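Local structure of ubiquitin-conjugating enzyme E2, putative (Plasmodium falciparum, 2Q0V) at residues K96-C101 and P145-G150. The protein probably acts in ubiquitin conjugation, as a member of the E2 family with a domain resembling the Uev/UBE2V variants. Numbering follows the deposited sequence.
Sequences KIEMSC and PQPNEG
Gln146 and Glu98 are joined by a pair of hydrogen bonds in which a side-chain carboxamide reads both backbone polar groups of one residue. Glu98 N donates to Gln146 OE1 at 3.2 Å. That bond is nearly straight, at 169°, although the donor sits 24° off the carbonyl plane. In return, Gln146 NE2 donates a hydrogen bond to Glu98 O over 3.2 Å; this bond lies within the amide plane of Gln146 and reaches a lone pair of the acceptor in its own carbonyl plane. Two bonds from one flat group fix its rotation, and NE2 also bonds Leu144 O, its strongest partner, so both its hydrogens are probably engaged. The bend at chi2 (-59°) folds the Gln146 chain so that the carboxamide faces the 96-98 backbone.

Pro147 extends the contact with carbon alone. Its CG rests 3.8 Å from Lys96 CB, while its CD meets Glu98 CG at the same separation, so the ring lies against both side chains, which leave the backbone toward it; the rest of the Lys96 chain turns away. Glu98 CG also lies 3.8 Å from Pro145 O. The Ile97 side chain leaves the backbone away from 145-150 and packs on Phe69 and Tyr74, running alongside Gln146, with CG1 3.8 Å from Gln146 OE1.

A water bridges the far end, donating to Asn148 O at 3.2 Å and, weakly, to Lys96 O; Pro147 O is bonded by Arg72. The touching parts, residues 96-98 and 145-147, run nearly antiparallel, and the carboxamide pairs with Glu98 N and O much as a neighbouring strand's peptide groups would, although both segments are irregular loops. The pairing ties the C-terminal tail beyond helix 125-135 to the loop after the last strand of the E2 (UBC) fold's antiparallel sheet.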
# COMPACT_ATOMS: atom_id res chain seq x y z
N LYS A 96 1.73 4.68 -13.26
CA LYS A 96 3.10 4.41 -13.65
C LYS A 96 4.07 5.12 -12.75
O LYS A 96 3.91 6.30 -12.46
CB LYS A 96 3.35 4.81 -15.10
CG LYS A 96 2.83 3.79 -16.11
CD LYS A 96 3.72 3.71 -17.35
CE LYS A 96 2.96 3.08 -18.52
NZ LYS A 96 3.82 2.17 -19.38
N ILE A 97 5.10 4.40 -12.33
CA ILE A 97 6.11 4.95 -11.46
C ILE A 97 7.46 4.30 -11.78
O ILE A 97 7.53 3.17 -12.27
CB ILE A 97 5.67 4.79 -9.96
CG1 ILE A 97 6.45 5.74 -9.04
CG2 ILE A 97 5.69 3.32 -9.52
CD1 ILE A 97 6.01 5.68 -7.60
N GLU A 98 8.53 5.03 -11.53
CA GLU A 98 9.87 4.44 -11.54
C GLU A 98 10.42 4.52 -10.14
O GLU A 98 10.67 5.62 -9.62
CB GLU A 98 10.80 5.13 -12.55
CG GLU A 98 10.37 4.90 -13.98
CD GLU A 98 10.84 3.57 -14.55
OE1 GLU A 98 12.04 3.23 -14.36
OE2 GLU A 98 10.03 2.87 -15.20
N MET A 99 10.55 3.35 -9.52
CA MET A 99 11.16 3.22 -8.19
C MET A 99 11.95 1.93 -8.14
O MET A 99 11.53 0.92 -8.72
CB MET A 99 10.09 3.18 -7.09
CG MET A 99 9.53 4.51 -6.70
SD MET A 99 8.90 4.57 -5.00
CE MET A 99 7.71 3.26 -5.03
N SER A 100 13.06 1.92 -7.43
CA SER A 100 13.87 0.70 -7.33
C SER A 100 13.13 -0.55 -6.79
O SER A 100 13.57 -1.67 -7.04
CB SER A 100 15.18 0.96 -6.58
OG SER A 100 14.93 1.13 -5.18
N CYS A 101 12.03 -0.38 -6.08
CA CYS A 101 11.24 -1.54 -5.58
C CYS A 101 9.95 -1.79 -6.38
O CYS A 101 9.09 -2.54 -5.94
CB CYS A 101 10.88 -1.33 -4.10
SG CYS A 101 9.82 0.10 -3.86
N PRO A 145 14.21 9.83 -13.25
CA PRO A 145 13.27 10.30 -14.29
C PRO A 145 11.96 9.48 -14.39
O PRO A 145 12.00 8.26 -14.53
CB PRO A 145 14.10 10.19 -15.59
CG PRO A 145 15.55 10.19 -15.12
CD PRO A 145 15.52 9.44 -13.81
N GLN A 146 10.83 10.18 -14.34
CA GLN A 146 9.51 9.58 -14.22
C GLN A 146 8.71 9.51 -15.53
O GLN A 146 8.88 10.35 -16.41
CB GLN A 146 8.68 10.37 -13.19
CG GLN A 146 9.23 10.34 -11.77
CD GLN A 146 9.33 8.94 -11.23
OE1 GLN A 146 8.36 8.17 -11.28
NE2 GLN A 146 10.50 8.57 -10.73
N PRO A 147 7.79 8.51 -15.64
CA PRO A 147 6.81 8.54 -16.74
C PRO A 147 5.98 9.84 -16.72
O PRO A 147 6.05 10.59 -15.74
CB PRO A 147 5.91 7.33 -16.44
CG PRO A 147 6.72 6.45 -15.54
CD PRO A 147 7.61 7.34 -14.76
N ASN A 148 5.22 10.12 -17.78
CA ASN A 148 4.32 11.28 -17.76
C ASN A 148 3.26 11.12 -16.68
O ASN A 148 2.82 10.00 -16.40
CB ASN A 148 3.67 11.52 -19.13
CG ASN A 148 4.67 11.97 -20.19
OD1 ASN A 148 5.52 12.83 -19.95
ND2 ASN A 148 4.56 11.38 -21.38
N GLU A 149 2.85 12.24 -16.10
CA GLU A 149 1.88 12.23 -15.00
C GLU A 149 0.52 11.66 -15.41
O GLU A 149 0.00 11.98 -16.48
CB GLU A 149 1.72 13.63 -14.37
CG GLU A 149 0.48 13.79 -13.49
CD GLU A 149 0.56 14.97 -12.53
OE1 GLU A 149 1.32 15.92 -12.81
OE2 GLU A 149 -0.15 14.95 -11.48
N GLY A 150 -0.03 10.80 -14.56
CA GLY A 150 -1.35 10.21 -14.78
C GLY A 150 -1.37 9.01 -15.72
O GLY A 150 -2.39 8.31 -15.80
O HOH W 1 2.65 9.26 -13.27